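Local structure of trans-2-enoyl-CoA reductase [NADH] (Treponema denticola ATCC 35405, 4GGO) at residues D118-I126 with Y146-P156; T201-E211 with A252-L263. The protein catalyses the NADH-dependent reduction of the carbon-carbon double bond of trans-2-enoyl-CoA substrates such as crotonyl-CoA in bacterial fatty acid synthesis. All coordinates share one frame; numbering follows the deposited sequence.

Contact 1: D118-I126 with Y146-P156; sequences DGDAFSDEI and YSLASPVRTDP
Just past the start of an Asx turn at Asp120, Ala121 sets its CB against CD1 of Leu148 at 3.7 Å; the same methyl also touches Val81 of strand 77-82. The turn is closed by Asp120 OD1, which accepts from Phe122 N (3.2 Å) standing above the carboxylate plane. The other oxygen, OD2, supports this turn through solvent: it accepts from two waters, one of which also donates to Thr154 O, while the other takes the N-H of Thr154, with water to Thr154 N at 2.6 Å. Phe122 supplies most of the area buried on the 118-126 side. With CG anti to its carbonyl carbon (chi1 -68°), the ring extends into the bend of the second segment. The Arg153 CG methylene lies over one face, 3.8 Å from the Phe122 ring centroid and 21° off the normal, a CH-pi contact. Tyr146 OH sits in the ring plane at the edge, 3.5 Å from Phe122 CE1, and this hydroxyl is hydrogen-bonded to Asp209. The Phe122 carbonyl is tied across by a third water, whose distance to Arg153 NH2 is 2.6 Å; NH1 of that arginine is engaged with Lys203 O and Glu208. Ser123 caps helix 124-136 through a weak bond from Ile126 N and donates from OG to Asp120 O, which also receives Ser123 N in a type I turn. Asp124 brings OD2 to 4.0 Å from Pro156 CB, its carboxylate being bridged to Arg212. Both segments follow parallel strands of the Rossmann sheet, 114-118 and 141-146, at their C-terminal ends, and Asp120, Ala121, Leu148 and Ala149 belong to the NAD(+) site, where such a fold characteristically binds its dinucleotide.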
loop_
_atom_site.group_PDB
_atom_site.type_symbol
_atom_site.label_atom_id
_atom_site.label_comp_id
_atom_site.label_asym_id
_atom_site.label_seq_id
_atom_site.Cartn_x
_atom_site.Cartn_y
_atom_site.Cartn_z
ATOM N N ASP A 118 17.034 2.442 4.357
ATOM C CA ASP A 118 16.905 1.953 2.992
ATOM C C ASP A 118 17.601 0.604 2.835
ATOM O O ASP A 118 18.804 0.486 3.062
ATOM C CB ASP A 118 17.490 2.971 2.009
ATOM C CG ASP A 118 16.975 2.783 0.593
ATOM O OD1 ASP A 118 16.693 1.632 0.200
ATOM O OD2 ASP A 118 16.850 3.794 -0.130
ATOM N N GLY A 119 16.836 -0.410 2.447
ATOM C CA GLY A 119 17.375 -1.745 2.261
ATOM C C GLY A 119 16.300 -2.813 2.233
ATOM O O GLY A 119 15.111 -2.519 2.371
ATOM N N ASP A 120 16.721 -4.060 2.054
ATOM C CA ASP A 120 15.796 -5.186 1.986
ATOM C C ASP A 120 15.203 -5.503 3.356
ATOM O O ASP A 120 15.881 -6.051 4.224
ATOM C CB ASP A 120 16.505 -6.418 1.415
ATOM C CG ASP A 120 15.584 -7.617 1.287
ATOM O OD1 ASP A 120 14.350 -7.425 1.222
ATOM O OD2 ASP A 120 16.098 -8.755 1.243
ATOM N N ALA A 121 13.930 -5.167 3.537
ATOM C CA ALA A 121 13.248 -5.368 4.814
ATOM C C ALA A 121 13.081 -6.845 5.166
ATOM O O ALA A 121 12.749 -7.187 6.300
ATOM C CB ALA A 121 11.895 -4.668 4.807
ATOM N N PHE A 122 13.306 -7.712 4.185
ATOM C CA PHE A 122 13.236 -9.152 4.401
ATOM C C PHE A 122 14.525 -9.664 5.038
ATOM O O PHE A 122 14.594 -10.808 5.486
ATOM C CB PHE A 122 12.992 -9.875 3.075
ATOM C CG PHE A 122 11.629 -9.625 2.489
ATOM C CD1 PHE A 122 10.514 -9.553 3.303
ATOM C CD2 PHE A 122 11.466 -9.459 1.123
ATOM C CE1 PHE A 122 9.260 -9.325 2.771
ATOM C CE2 PHE A 122 10.213 -9.230 0.583
ATOM C CZ PHE A 122 9.108 -9.163 1.409
ATOM N N SER A 123 15.541 -8.807 5.079
ATOM C CA SER A 123 16.855 -9.194 5.584
ATOM C C SER A 123 16.999 -8.932 7.078
ATOM O O SER A 123 16.385 -8.013 7.619
ATOM C CB SER A 123 17.961 -8.464 4.823
ATOM O OG SER A 123 18.023 -7.097 5.179
ATOM N N ASP A 124 17.806 -9.753 7.744
ATOM C CA ASP A 124 18.069 -9.577 9.169
ATOM C C ASP A 124 18.961 -8.366 9.426
ATOM O O ASP A 124 18.967 -7.817 10.529
ATOM C CB ASP A 124 18.706 -10.834 9.766
ATOM C CG ASP A 124 17.717 -11.975 9.921
ATOM O OD1 ASP A 124 16.511 -11.701 10.107
ATOM O OD2 ASP A 124 18.145 -13.146 9.863
ATOM N N GLU A 125 19.713 -7.954 8.409
ATOM C CA GLU A 125 20.587 -6.791 8.525
ATOM C C GLU A 125 19.764 -5.526 8.726
ATOM O O GLU A 125 20.065 -4.708 9.595
ATOM C CB GLU A 125 21.466 -6.639 7.282
ATOM C CG GLU A 125 22.133 -7.921 6.814
ATOM C CD GLU A 125 21.313 -8.654 5.770
ATOM O OE1 GLU A 125 20.652 -9.654 6.124
ATOM O OE2 GLU A 125 21.333 -8.232 4.595
ATOM N N ILE A 126 18.725 -5.371 7.911
ATOM C CA ILE A 126 17.843 -4.213 8.002
ATOM C C ILE A 126 17.082 -4.206 9.325
ATOM O O ILE A 126 16.909 -3.154 9.945
ATOM C CB ILE A 126 16.870 -4.153 6.805
ATOM C CG1 ILE A 126 17.635 -3.778 5.534
ATOM C CG2 ILE A 126 15.754 -3.154 7.058
ATOM C CD1 ILE A 126 18.471 -2.525 5.676
ATOM N N TYR A 146 2.810 -3.016 8.633
ATOM C CA TYR A 146 3.462 -3.886 7.662
ATOM C C TYR A 146 2.811 -3.737 6.292
ATOM O O TYR A 146 1.736 -4.283 6.045
ATOM C CB TYR A 146 3.408 -5.347 8.115
ATOM C CG TYR A 146 4.281 -6.270 7.293
ATOM C CD1 TYR A 146 3.798 -6.874 6.139
ATOM C CD2 TYR A 146 5.591 -6.532 7.670
ATOM C CE1 TYR A 146 4.596 -7.714 5.384
ATOM C CE2 TYR A 146 6.397 -7.371 6.922
ATOM C CZ TYR A 146 5.894 -7.959 5.782
ATOM O OH TYR A 146 6.691 -8.794 5.036
ATOM N N SER A 147 3.469 -2.999 5.403
ATOM C CA SER A 147 2.924 -2.744 4.074
ATOM C C SER A 147 3.937 -3.048 2.976
ATOM O O SER A 147 4.038 -2.315 1.992
ATOM C CB SER A 147 2.456 -1.291 3.962
ATOM O OG SER A 147 1.939 -1.019 2.670
ATOM N N LEU A 148 4.688 -4.132 3.148
ATOM C CA LEU A 148 5.683 -4.525 2.157
ATOM C C LEU A 148 5.025 -5.060 0.890
ATOM O O LEU A 148 4.131 -5.906 0.948
ATOM C CB LEU A 148 6.650 -5.561 2.737
ATOM C CG LEU A 148 7.622 -5.041 3.797
ATOM C CD1 LEU A 148 8.529 -6.157 4.287
ATOM C CD2 LEU A 148 8.446 -3.885 3.246
ATOM N N ALA A 149 5.472 -4.553 -0.255
ATOM C CA ALA A 149 4.933 -4.967 -1.543
ATOM C C ALA A 149 6.060 -5.299 -2.513
ATOM O O ALA A 149 6.604 -4.416 -3.175
ATOM C CB ALA A 149 4.041 -3.879 -2.118
ATOM N N SER A 150 6.410 -6.578 -2.588
ATOM C CA SER A 150 7.486 -7.027 -3.461
ATOM C C SER A 150 7.117 -8.335 -4.148
ATOM O O SER A 150 6.513 -9.213 -3.535
ATOM C CB SER A 150 8.780 -7.201 -2.665
ATOM O OG SER A 150 9.832 -7.664 -3.494
ATOM N N PRO A 151 7.475 -8.465 -5.432
ATOM C CA PRO A 151 7.220 -9.705 -6.170
ATOM C C PRO A 151 8.195 -10.804 -5.766
ATOM O O PRO A 151 7.962 -11.974 -6.077
ATOM C CB PRO A 151 7.466 -9.296 -7.623
ATOM C CG PRO A 151 8.458 -8.193 -7.531
ATOM C CD PRO A 151 8.106 -7.438 -6.279
ATOM N N VAL A 152 9.274 -10.430 -5.083
ATOM C CA VAL A 152 10.313 -11.385 -4.710
ATOM C C VAL A 152 10.729 -11.272 -3.243
ATOM O O VAL A 152 10.651 -10.198 -2.643
ATOM C CB VAL A 152 11.569 -11.229 -5.596
ATOM C CG1 VAL A 152 11.238 -11.523 -7.051
ATOM C CG2 VAL A 152 12.155 -9.833 -5.454
ATOM N N ARG A 153 11.169 -12.389 -2.672
ATOM C CA ARG A 153 11.696 -12.405 -1.311
ATOM C C ARG A 153 12.839 -13.404 -1.161
ATOM O O ARG A 153 12.712 -14.571 -1.532
ATOM C CB ARG A 153 10.600 -12.730 -0.295
ATOM C CG ARG A 153 11.136 -12.983 1.112
ATOM C CD ARG A 153 10.025 -13.250 2.113
ATOM N NE ARG A 153 10.548 -13.482 3.457
ATOM C CZ ARG A 153 10.285 -14.561 4.189
ATOM N NH1 ARG A 153 9.497 -15.515 3.713
ATOM N NH2 ARG A 153 10.808 -14.683 5.401
ATOM N N THR A 154 13.955 -12.935 -0.613
ATOM C CA THR A 154 15.078 -13.810 -0.309
ATOM C C THR A 154 14.960 -14.319 1.122
ATOM O O THR A 154 15.024 -13.538 2.073
ATOM C CB THR A 154 16.426 -13.087 -0.480
ATOM O OG1 THR A 154 16.532 -12.576 -1.815
ATOM C CG2 THR A 154 17.581 -14.040 -0.214
ATOM N N ASP A 155 14.774 -15.627 1.266
ATOM C CA ASP A 155 14.654 -16.252 2.578
ATOM C C ASP A 155 15.910 -15.987 3.403
ATOM O O ASP A 155 17.013 -16.360 3.003
ATOM C CB ASP A 155 14.419 -17.758 2.428
ATOM C CG ASP A 155 13.945 -18.414 3.716
ATOM O OD1 ASP A 155 14.516 -18.134 4.790
ATOM O OD2 ASP A 155 12.993 -19.219 3.650
ATOM N N PRO A 156 15.741 -15.338 4.563
ATOM C CA PRO A 156 16.862 -14.944 5.424
ATOM C C PRO A 156 17.565 -16.132 6.074
ATOM O O PRO A 156 18.679 -15.976 6.570
ATOM C CB PRO A 156 16.186 -14.087 6.497
ATOM C CG PRO A 156 14.788 -14.595 6.549
ATOM C CD PRO A 156 14.442 -14.945 5.135
HETATM O O HOH W 1 16.306 -11.173 2.662
HETATM O O HOH W 2 14.473 -10.337 -0.609
HETATM O O HOH W 3 12.099 -12.429 5.843
#

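Contact 2: T201-E211 with A252-L263; sequences TVKVMGGEDWE and AKEHLEATAHRL
Helix 201-205 passes helix 252-263 at 8.7 Å between axes, their directions 51° apart, and CA atoms come nearest at Val202 with Ala252 and at Gly207 with Leu256. Two consecutive helices, 195-205 and 208-219, joined at Gly206-Gly207, pack here against helix 248-266 of the Rossmann-type domain: Gly206 is the first residue to leave helical geometry, and Gly207 is the N-cap of helix 208-219. Gly206 CA lies against Ala252 O and His255 ND1, Gly207 CA against Leu256 CD2, and Gly207 O is 3.3 Å from Thr259 CG2. Gly207 N donates to His255 ND1 at 3.0 Å and 173°, a nearly straight bond with the donor slightly tilted from the imidazole plane. Val202 CG1 approaches the same ring from a roughly perpendicular side chain, 3.7 Å from His255 CD2, and Glu208 CG lies 3.7 Å from His255 CE1. The bond and these two neighbours together would hold the rotation of the ring, whose CG lies anti to the backbone N. One turn before His255, Ala252 CB meets Met205 CB.

Trp210 is a knob in the hole formed by Leu256, Thr259, Ala260 and Leu263. Leu263 CD1 stands over the centre of the Trp210 six-membered ring, 3.7 Å from the centroid, in a CH-pi contact, and Ala260 CB is 3.5 Å from Trp210 CH2. Beyond the hole, the indole NE1 bonds to Thr229 of strand 227-233. Thr259 OG1 is itself satisfied by His255 O, which also takes Thr259 N from the opposite face of its plane. At the far end, Glu211 and Arg262 form a two-pronged salt bridge with carboxylate and guanidinium planes 49° apart: Arg262 NH2 reaches Glu211 OE1 at 2.6 Å, NE makes a weak bond to OE2, and a water donates to both Glu211 OE1 and Thr259 OG1.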
loop_
_atom_site.group_PDB
_atom_site.type_symbol
_atom_site.label_atom_id
_atom_site.label_comp_id
_atom_site.label_asym_id
_atom_site.label_seq_id
_atom_site.Cartn_x
_atom_site.Cartn_y
_atom_site.Cartn_z
ATOM N N THR A 201 4.532 -18.070 -3.640
ATOM C CA THR A 201 3.675 -16.904 -3.448
ATOM C C THR A 201 3.390 -16.672 -1.968
ATOM O O THR A 201 3.425 -15.537 -1.491
ATOM C CB THR A 201 2.351 -17.044 -4.226
ATOM O OG1 THR A 201 2.633 -17.181 -5.624
ATOM C CG2 THR A 201 1.468 -15.822 -4.013
ATOM N N VAL A 202 3.118 -17.753 -1.243
ATOM C CA VAL A 202 2.905 -17.678 0.199
ATOM C C VAL A 202 4.183 -17.233 0.906
ATOM O O VAL A 202 4.140 -16.457 1.862
ATOM C CB VAL A 202 2.435 -19.034 0.772
ATOM C CG1 VAL A 202 2.333 -18.973 2.289
ATOM C CG2 VAL A 202 1.100 -19.435 0.162
ATOM N N LYS A 203 5.320 -17.724 0.422
ATOM C CA LYS A 203 6.621 -17.347 0.965
ATOM C C LYS A 203 6.855 -15.847 0.853
ATOM O O LYS A 203 7.441 -15.232 1.743
ATOM C CB LYS A 203 7.740 -18.096 0.237
ATOM C CG LYS A 203 8.278 -19.304 0.984
ATOM C CD LYS A 203 9.010 -18.880 2.246
ATOM C CE LYS A 203 9.584 -20.077 2.984
ATOM N NZ LYS A 203 10.271 -19.675 4.243
ATOM N N VAL A 204 6.384 -15.262 -0.243
ATOM C CA VAL A 204 6.619 -13.850 -0.520
ATOM C C VAL A 204 5.517 -12.945 0.035
ATOM O O VAL A 204 5.800 -11.893 0.609
ATOM C CB VAL A 204 6.776 -13.603 -2.036
ATOM C CG1 VAL A 204 6.975 -12.125 -2.321
ATOM C CG2 VAL A 204 7.940 -14.412 -2.587
ATOM N N MET A 205 4.265 -13.362 -0.124
ATOM C CA MET A 205 3.132 -12.506 0.221
ATOM C C MET A 205 2.412 -12.898 1.514
ATOM O O MET A 205 1.472 -12.224 1.934
ATOM C CB MET A 205 2.137 -12.452 -0.940
ATOM C CG MET A 205 2.743 -11.964 -2.245
ATOM S SD MET A 205 1.550 -11.939 -3.595
ATOM C CE MET A 205 0.328 -10.799 -2.946
ATOM N N GLY A 206 2.854 -13.981 2.145
ATOM C CA GLY A 206 2.264 -14.419 3.399
ATOM C C GLY A 206 2.726 -13.580 4.577
ATOM O O GLY A 206 3.166 -12.443 4.405
ATOM N N GLY A 207 2.643 -14.145 5.776
ATOM C CA GLY A 207 2.975 -13.407 6.982
ATOM C C GLY A 207 4.250 -13.837 7.688
ATOM O O GLY A 207 4.430 -13.550 8.872
ATOM N N GLU A 208 5.141 -14.513 6.971
ATOM C CA GLU A 208 6.390 -14.983 7.573
ATOM C C GLU A 208 7.294 -13.840 8.034
ATOM O O GLU A 208 7.732 -13.814 9.185
ATOM C CB GLU A 208 7.154 -15.907 6.621
ATOM C CG GLU A 208 6.547 -17.296 6.482
ATOM C CD GLU A 208 7.493 -18.285 5.827
ATOM O OE1 GLU A 208 8.543 -17.853 5.303
ATOM O OE2 GLU A 208 7.190 -19.497 5.843
ATOM N N ASP A 209 7.568 -12.897 7.139
ATOM C CA ASP A 209 8.454 -11.784 7.461
ATOM C C ASP A 209 7.849 -10.879 8.527
ATOM O O ASP A 209 8.559 -10.352 9.384
ATOM C CB ASP A 209 8.776 -10.965 6.212
ATOM C CG ASP A 209 9.756 -9.844 6.492
ATOM O OD1 ASP A 209 10.848 -10.128 7.027
ATOM O OD2 ASP A 209 9.429 -8.678 6.187
ATOM N N TRP A 210 6.534 -10.699 8.458
ATOM C CA TRP A 210 5.802 -9.901 9.433
ATOM C C TRP A 210 6.028 -10.453 10.834
ATOM O O TRP A 210 6.401 -9.720 11.750
ATOM C CB TRP A 210 4.310 -9.920 9.096
ATOM C CG TRP A 210 3.445 -9.135 10.030
ATOM C CD1 TRP A 210 3.825 -8.105 10.840
ATOM C CD2 TRP A 210 2.041 -9.321 10.249
ATOM N NE1 TRP A 210 2.745 -7.639 11.550
ATOM C CE2 TRP A 210 1.638 -8.369 11.206
ATOM C CE3 TRP A 210 1.089 -10.202 9.731
ATOM C CZ2 TRP A 210 0.322 -8.270 11.652
ATOM C CZ3 TRP A 210 -0.219 -10.103 10.175
ATOM C CH2 TRP A 210 -0.589 -9.145 11.127
ATOM N N GLU A 211 5.807 -11.754 10.986
ATOM C CA GLU A 211 5.982 -12.423 12.268
ATOM C C GLU A 211 7.443 -12.375 12.705
ATOM O O GLU A 211 7.742 -12.270 13.894
ATOM C CB GLU A 211 5.496 -13.872 12.181
ATOM C CG GLU A 211 5.387 -14.576 13.523
ATOM C CD GLU A 211 4.766 -15.954 13.407
ATOM O OE1 GLU A 211 4.903 -16.582 12.336
ATOM O OE2 GLU A 211 4.134 -16.408 14.384
ATOM N N ALA A 252 -1.962 -16.787 0.075
ATOM C CA ALA A 252 -1.051 -15.890 0.778
ATOM C C ALA A 252 -1.794 -15.086 1.839
ATOM O O ALA A 252 -1.295 -14.900 2.950
ATOM C CB ALA A 252 -0.361 -14.964 -0.203
ATOM N N LYS A 253 -2.988 -14.615 1.490
ATOM C CA LYS A 253 -3.820 -13.867 2.427
ATOM C C LYS A 253 -4.258 -14.752 3.588
ATOM O O LYS A 253 -4.310 -14.304 4.733
ATOM C CB LYS A 253 -5.044 -13.282 1.717
ATOM C CG LYS A 253 -5.948 -12.456 2.620
ATOM C CD LYS A 253 -7.029 -11.736 1.825
ATOM C CE LYS A 253 -8.046 -12.708 1.255
ATOM N NZ LYS A 253 -8.808 -13.390 2.337
ATOM N N GLU A 254 -4.577 -16.007 3.287
ATOM C CA GLU A 254 -4.939 -16.974 4.318
ATOM C C GLU A 254 -3.800 -17.159 5.313
ATOM O O GLU A 254 -4.028 -17.285 6.516
ATOM C CB GLU A 254 -5.300 -18.321 3.693
ATOM C CG GLU A 254 -6.694 -18.384 3.095
ATOM C CD GLU A 254 -7.024 -19.762 2.556
ATOM O OE1 GLU A 254 -6.105 -20.604 2.477
ATOM O OE2 GLU A 254 -8.200 -20.004 2.214
ATOM N N HIS A 255 -2.574 -17.176 4.801
ATOM C CA HIS A 255 -1.396 -17.293 5.647
ATOM C C HIS A 255 -1.226 -16.024 6.475
ATOM O O HIS A 255 -0.829 -16.078 7.638
ATOM C CB HIS A 255 -0.148 -17.548 4.799
ATOM C CG HIS A 255 1.062 -17.915 5.600
ATOM N ND1 HIS A 255 1.859 -16.976 6.219
ATOM C CD2 HIS A 255 1.609 -19.120 5.885
ATOM C CE1 HIS A 255 2.846 -17.587 6.851
ATOM N NE2 HIS A 255 2.718 -18.888 6.665
ATOM N N LEU A 256 -1.534 -14.884 5.862
ATOM C CA LEU A 256 -1.477 -13.594 6.542
ATOM C C LEU A 256 -2.434 -13.572 7.728
ATOM O O LEU A 256 -2.093 -13.086 8.806
ATOM C CB LEU A 256 -1.858 -12.468 5.578
ATOM C CG LEU A 256 -0.866 -11.338 5.299
ATOM C CD1 LEU A 256 -1.622 -10.056 4.968
ATOM C CD2 LEU A 256 0.090 -11.124 6.460
ATOM N N GLU A 257 -3.635 -14.100 7.515
ATOM C CA GLU A 257 -4.672 -14.102 8.541
ATOM C C GLU A 257 -4.332 -15.050 9.688
ATOM O O GLU A 257 -4.538 -14.724 10.857
ATOM C CB GLU A 257 -6.027 -14.463 7.926
ATOM C CG GLU A 257 -6.544 -13.432 6.933
ATOM C CD GLU A 257 -7.732 -13.927 6.130
ATOM O OE1 GLU A 257 -8.073 -15.124 6.238
ATOM O OE2 GLU A 257 -8.326 -13.118 5.386
ATOM N N ALA A 258 -3.805 -16.222 9.347
ATOM C CA ALA A 258 -3.388 -17.192 10.353
ATOM C C ALA A 258 -2.205 -16.659 11.158
ATOM O O ALA A 258 -2.033 -16.997 12.329
ATOM C CB ALA A 258 -3.031 -18.510 9.696
ATOM N N THR A 259 -1.393 -15.824 10.517
ATOM C CA THR A 259 -0.236 -15.223 11.174
ATOM C C THR A 259 -0.657 -14.191 12.218
ATOM O O THR A 259 -0.173 -14.216 13.350
ATOM C CB THR A 259 0.721 -14.576 10.154
ATOM O OG1 THR A 259 1.274 -15.591 9.305
ATOM C CG2 THR A 259 1.853 -13.853 10.867
ATOM N N ALA A 260 -1.563 -13.293 11.837
ATOM C CA ALA A 260 -2.090 -12.284 12.755
ATOM C C ALA A 260 -2.749 -12.965 13.939
ATOM O O ALA A 260 -2.762 -12.448 15.055
ATOM C CB ALA A 260 -3.094 -11.393 12.042
ATOM N N HIS A 261 -3.300 -14.141 13.669
ATOM C CA HIS A 261 -3.975 -14.939 14.672
ATOM C C HIS A 261 -2.964 -15.533 15.646
ATOM O O HIS A 261 -3.147 -15.470 16.862
ATOM C CB HIS A 261 -4.760 -16.047 13.975
ATOM C CG HIS A 261 -5.682 -16.801 14.879
ATOM N ND1 HIS A 261 -5.642 -18.173 15.003
ATOM C CD2 HIS A 261 -6.676 -16.377 15.691
ATOM C CE1 HIS A 261 -6.569 -18.561 15.860
ATOM N NE2 HIS A 261 -7.215 -17.493 16.289
ATOM N N ARG A 262 -1.893 -16.106 15.104
ATOM C CA ARG A 262 -0.845 -16.704 15.922
ATOM C C ARG A 262 -0.090 -15.642 16.721
ATOM O O ARG A 262 0.323 -15.884 17.856
ATOM C CB ARG A 262 0.119 -17.513 15.048
ATOM C CG ARG A 262 1.248 -18.181 15.815
ATOM C CD ARG A 262 1.918 -19.284 15.003
ATOM N NE ARG A 262 2.701 -18.773 13.881
ATOM C CZ ARG A 262 2.285 -18.762 12.618
ATOM N NH1 ARG A 262 1.084 -19.234 12.308
ATOM N NH2 ARG A 262 3.069 -18.280 11.664
ATOM N N LEU A 263 0.078 -14.466 16.123
ATOM C CA LEU A 263 0.727 -13.341 16.791
ATOM C C LEU A 263 0.007 -12.957 18.084
ATOM O O LEU A 263 0.644 -12.700 19.106
ATOM C CB LEU A 263 0.796 -12.131 15.856
ATOM C CG LEU A 263 1.852 -12.147 14.748
ATOM C CD1 LEU A 263 1.726 -10.908 13.875
ATOM C CD2 LEU A 263 3.250 -12.248 15.342
HETATM O O HOH W 4 3.944 -16.728 9.681
#

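Contact 1 closes before contact 2 opens along the chain, and their centres lie 14 Å apart within the catalytic region. They touch directly: Asp155 OD2 forms a salt bridge with Lys203 NZ at 2.8 Å. Helix 208-219 meets both partners, with Asp209 on Phe122 and Leu148 and Trp210 on helix 248-266, which places it between the loops of contact 1 and that helix. Strand 141-146, which leads into the second segment of contact 1, neighbours strand 227-233 in the parallel sheet, and Leu256 and Trp210 of contact 2 rest on the latter. Both contacts hold NAD(+)-binding residues, contact 2 through Lys253, which is consistent with this packing linking separate parts of the cofactor site.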